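Local coordinates for DUF1881 domain-containing protein (Neurospora crassa, PDB 5Z6D) that is an abundant perithecial protein whose betagamma-crystallin domain carries a calcium site made inoperative by its interface with an Ig-like domain, at residues 7-18 / 41-52. The protein carries 1 engineered substitution. Numbering follows the deposited sequence.
Sequences PTKVIFYQKKNF and YFSVAVGASAKV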
# COMPACT_ATOMS: atom_id res chain seq x y z
N PRO A 7 -6.49 -23.39 -2.41
CA PRO A 7 -6.89 -22.21 -1.64
C PRO A 7 -5.74 -21.31 -1.19
O PRO A 7 -5.98 -20.15 -0.85
CB PRO A 7 -7.60 -22.80 -0.43
CG PRO A 7 -7.98 -24.18 -0.83
CD PRO A 7 -6.90 -24.64 -1.75
N THR A 8 -4.51 -21.81 -1.18
CA THR A 8 -3.38 -20.99 -0.77
C THR A 8 -2.50 -20.68 -1.98
O THR A 8 -1.33 -20.34 -1.84
CB THR A 8 -2.55 -21.68 0.32
OG1 THR A 8 -2.15 -22.97 -0.13
CG2 THR A 8 -3.39 -21.84 1.58
N LYS A 9 -3.07 -20.81 -3.17
CA LYS A 9 -2.34 -20.54 -4.40
C LYS A 9 -3.10 -19.49 -5.21
O LYS A 9 -4.25 -19.21 -4.92
CB LYS A 9 -2.13 -21.82 -5.21
CG LYS A 9 -0.89 -22.64 -4.82
CD LYS A 9 -0.97 -23.20 -3.40
CE LYS A 9 0.42 -23.51 -2.84
NZ LYS A 9 0.42 -23.63 -1.35
N VAL A 10 -2.43 -18.91 -6.19
CA VAL A 10 -3.08 -18.07 -7.18
C VAL A 10 -2.50 -18.48 -8.52
O VAL A 10 -1.36 -18.96 -8.58
CB VAL A 10 -2.88 -16.53 -6.92
CG1 VAL A 10 -3.36 -16.14 -5.52
CG2 VAL A 10 -1.43 -16.11 -7.14
N ILE A 11 -3.27 -18.36 -9.59
CA ILE A 11 -2.74 -18.66 -10.89
C ILE A 11 -2.89 -17.47 -11.78
O ILE A 11 -3.99 -16.94 -11.95
CB ILE A 11 -3.45 -19.88 -11.55
CG1 ILE A 11 -3.53 -21.06 -10.58
CG2 ILE A 11 -2.73 -20.25 -12.83
CD1 ILE A 11 -4.10 -22.32 -11.21
N PHE A 12 -1.77 -17.03 -12.35
CA PHE A 12 -1.80 -15.94 -13.30
C PHE A 12 -1.87 -16.50 -14.71
O PHE A 12 -1.15 -17.41 -15.07
CB PHE A 12 -0.58 -15.05 -13.14
CG PHE A 12 -0.69 -14.07 -12.01
CD1 PHE A 12 -1.35 -12.87 -12.18
CD2 PHE A 12 -0.12 -14.35 -10.77
CE1 PHE A 12 -1.45 -11.96 -11.13
CE2 PHE A 12 -0.21 -13.45 -9.72
CZ PHE A 12 -0.86 -12.26 -9.89
N TYR A 13 -2.73 -15.93 -15.52
CA TYR A 13 -2.88 -16.41 -16.87
C TYR A 13 -2.43 -15.36 -17.86
O TYR A 13 -2.66 -14.14 -17.68
CB TYR A 13 -4.34 -16.81 -17.13
CG TYR A 13 -4.86 -17.91 -16.21
CD1 TYR A 13 -4.76 -19.26 -16.57
CD2 TYR A 13 -5.46 -17.61 -15.00
CE1 TYR A 13 -5.23 -20.26 -15.73
CE2 TYR A 13 -5.93 -18.59 -14.15
CZ TYR A 13 -5.82 -19.92 -14.52
OH TYR A 13 -6.31 -20.89 -13.66
N GLN A 14 -1.81 -15.88 -18.92
CA GLN A 14 -1.33 -15.12 -20.05
C GLN A 14 -2.45 -14.45 -20.85
O GLN A 14 -2.26 -13.37 -21.41
CB GLN A 14 -0.52 -16.06 -20.95
CG GLN A 14 -0.61 -15.81 -22.44
CD GLN A 14 -0.30 -17.06 -23.24
OE1 GLN A 14 -0.93 -18.10 -23.05
NE2 GLN A 14 0.66 -16.96 -24.14
N LYS A 15 -3.63 -15.07 -20.89
CA LYS A 15 -4.76 -14.44 -21.57
C LYS A 15 -5.86 -14.07 -20.58
O LYS A 15 -5.82 -14.49 -19.41
CB LYS A 15 -5.31 -15.37 -22.65
CG LYS A 15 -4.24 -16.12 -23.42
CD LYS A 15 -4.59 -16.23 -24.89
CE LYS A 15 -3.91 -17.43 -25.54
NZ LYS A 15 -4.47 -18.71 -25.03
N LYS A 16 -6.82 -13.26 -21.03
CA LYS A 16 -7.95 -12.88 -20.20
C LYS A 16 -8.87 -14.08 -19.95
O LYS A 16 -8.75 -15.10 -20.63
CB LYS A 16 -8.74 -11.74 -20.84
CG LYS A 16 -7.96 -10.44 -20.98
CD LYS A 16 -8.77 -9.37 -21.69
CE LYS A 16 -8.01 -8.05 -21.71
NZ LYS A 16 -8.80 -6.95 -22.30
N ASN A 17 -9.75 -13.96 -18.97
CA ASN A 17 -10.73 -14.99 -18.64
C ASN A 17 -10.15 -16.38 -18.37
O ASN A 17 -10.77 -17.39 -18.70
CB ASN A 17 -11.78 -15.08 -19.76
CG ASN A 17 -13.09 -15.66 -19.27
OD1 ASN A 17 -13.49 -15.46 -18.12
ND2 ASN A 17 -13.78 -16.40 -20.15
N PHE A 18 -8.95 -16.40 -17.77
CA PHE A 18 -8.35 -17.62 -17.22
C PHE A 18 -8.03 -18.68 -18.26
O PHE A 18 -8.09 -19.88 -17.98
CB PHE A 18 -9.27 -18.21 -16.14
CG PHE A 18 -9.92 -17.18 -15.26
CD1 PHE A 18 -9.18 -16.51 -14.31
CD2 PHE A 18 -11.27 -16.88 -15.38
CE1 PHE A 18 -9.76 -15.55 -13.49
CE2 PHE A 18 -11.86 -15.92 -14.57
CZ PHE A 18 -11.10 -15.25 -13.61
N TYR A 41 0.86 -11.30 -17.86
CA TYR A 41 -0.42 -11.75 -17.29
C TYR A 41 -1.60 -10.83 -17.55
O TYR A 41 -1.52 -9.62 -17.37
CB TYR A 41 -0.27 -11.96 -15.79
CG TYR A 41 0.80 -12.95 -15.44
CD1 TYR A 41 0.95 -14.12 -16.16
CD2 TYR A 41 1.67 -12.70 -14.39
CE1 TYR A 41 1.93 -15.03 -15.84
CE2 TYR A 41 2.65 -13.60 -14.07
CZ TYR A 41 2.78 -14.76 -14.79
OH TYR A 41 3.76 -15.66 -14.46
N PHE A 42 -2.70 -11.45 -17.95
CA PHE A 42 -3.94 -10.74 -18.26
C PHE A 42 -5.11 -11.16 -17.36
O PHE A 42 -6.16 -10.50 -17.37
CB PHE A 42 -4.33 -10.99 -19.72
CG PHE A 42 -3.73 -10.01 -20.69
CD1 PHE A 42 -3.02 -8.91 -20.25
CD2 PHE A 42 -3.91 -10.19 -22.06
CE1 PHE A 42 -2.48 -8.01 -21.14
CE2 PHE A 42 -3.37 -9.28 -22.96
CZ PHE A 42 -2.66 -8.19 -22.50
N SER A 43 -4.96 -12.26 -16.62
CA SER A 43 -6.02 -12.56 -15.65
C SER A 43 -5.45 -13.32 -14.47
O SER A 43 -4.31 -13.77 -14.52
CB SER A 43 -7.18 -13.35 -16.29
OG SER A 43 -6.73 -14.54 -16.93
N VAL A 44 -6.21 -13.43 -13.39
CA VAL A 44 -5.68 -14.12 -12.20
C VAL A 44 -6.80 -14.82 -11.41
O VAL A 44 -7.81 -14.21 -11.06
CB VAL A 44 -4.90 -13.15 -11.28
CG1 VAL A 44 -5.78 -11.99 -10.80
CG2 VAL A 44 -4.28 -13.91 -10.09
N ALA A 45 -6.60 -16.12 -11.18
CA ALA A 45 -7.47 -16.88 -10.30
C ALA A 45 -6.90 -16.87 -8.90
O ALA A 45 -5.72 -17.13 -8.70
CB ALA A 45 -7.62 -18.31 -10.80
N VAL A 46 -7.75 -16.56 -7.93
CA VAL A 46 -7.29 -16.42 -6.56
C VAL A 46 -7.91 -17.47 -5.67
O VAL A 46 -9.13 -17.59 -5.60
CB VAL A 46 -7.61 -15.03 -6.01
CG1 VAL A 46 -7.20 -14.92 -4.53
CG2 VAL A 46 -6.91 -13.98 -6.84
N GLY A 47 -7.06 -18.24 -5.01
CA GLY A 47 -7.53 -19.26 -4.09
C GLY A 47 -8.34 -18.65 -2.97
O GLY A 47 -8.20 -17.46 -2.64
N ALA A 48 -9.19 -19.47 -2.37
CA ALA A 48 -10.14 -19.01 -1.35
C ALA A 48 -9.49 -18.44 -0.08
O ALA A 48 -10.12 -17.67 0.64
CB ALA A 48 -11.07 -20.16 -0.99
N SER A 49 -8.25 -18.83 0.19
CA SER A 49 -7.56 -18.36 1.39
C SER A 49 -6.38 -17.48 1.02
O SER A 49 -5.55 -17.14 1.87
CB SER A 49 -7.10 -19.54 2.23
OG SER A 49 -8.21 -20.29 2.71
N ALA A 50 -6.29 -17.13 -0.26
CA ALA A 50 -5.19 -16.32 -0.76
C ALA A 50 -5.68 -14.93 -1.13
O ALA A 50 -6.89 -14.65 -1.19
CB ALA A 50 -4.55 -16.99 -1.95
N LYS A 51 -4.72 -14.06 -1.39
CA LYS A 51 -4.99 -12.70 -1.80
C LYS A 51 -3.71 -12.19 -2.45
O LYS A 51 -2.62 -12.62 -2.07
CB LYS A 51 -5.40 -11.88 -0.58
CG LYS A 51 -5.29 -10.40 -0.66
CD LYS A 51 -5.62 -9.87 0.73
CE LYS A 51 -5.62 -8.39 0.80
NZ LYS A 51 -6.20 -8.01 2.11
N VAL A 52 -3.83 -11.32 -3.45
CA VAL A 52 -2.64 -10.73 -4.06
C VAL A 52 -2.58 -9.25 -3.76
O VAL A 52 -3.57 -8.54 -3.95
CB VAL A 52 -2.59 -10.91 -5.58
CG1 VAL A 52 -1.28 -10.35 -6.14
CG2 VAL A 52 -2.76 -12.36 -5.98
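Ser43 OG is gripped twice by the loop that follows strand 9-13: it donates to Lys15 O at 2.6 Å, in the carbonyl plane, and accepts from Phe18 N at 3.0 Å. A chi1 of 55° sets the hydroxyl between its backbone N and carbonyl carbon, facing that loop. On the other face of the sheet, Phe12 CB sits over the centre of the Tyr41 ring, 3.3 Å from its centroid, while the rings, 23° from parallel, are strongly offset. Val44 CG2, anti to its backbone N, covers one face of the Phe12 ring, 3.7 Å from its centroid, and Val52 CG1 meets the ring's edge. Tyr41 OH hydrogen-bonds to Asp23 OD2 and Tyr25 OH. With an alanine in place of Tyr41, Phe12 CB would probably lose its ring face, and Asp23 and Tyr25 a partner. Val10 CG1 extends this apolar layer to Ala50 and Val52 of the second sheet. Between strands 9-13 and 43-46, antiparallel pairing through Ile11 and Ala45 ends at a classic beta bulge, where Tyr13 O accepts from Phe42 N (2.7 Å) and Ser43 N (3.2 Å). The folded hairpin loop pinned by a sheet serine is characteristic of the Greek-key betagamma-crystallin domain.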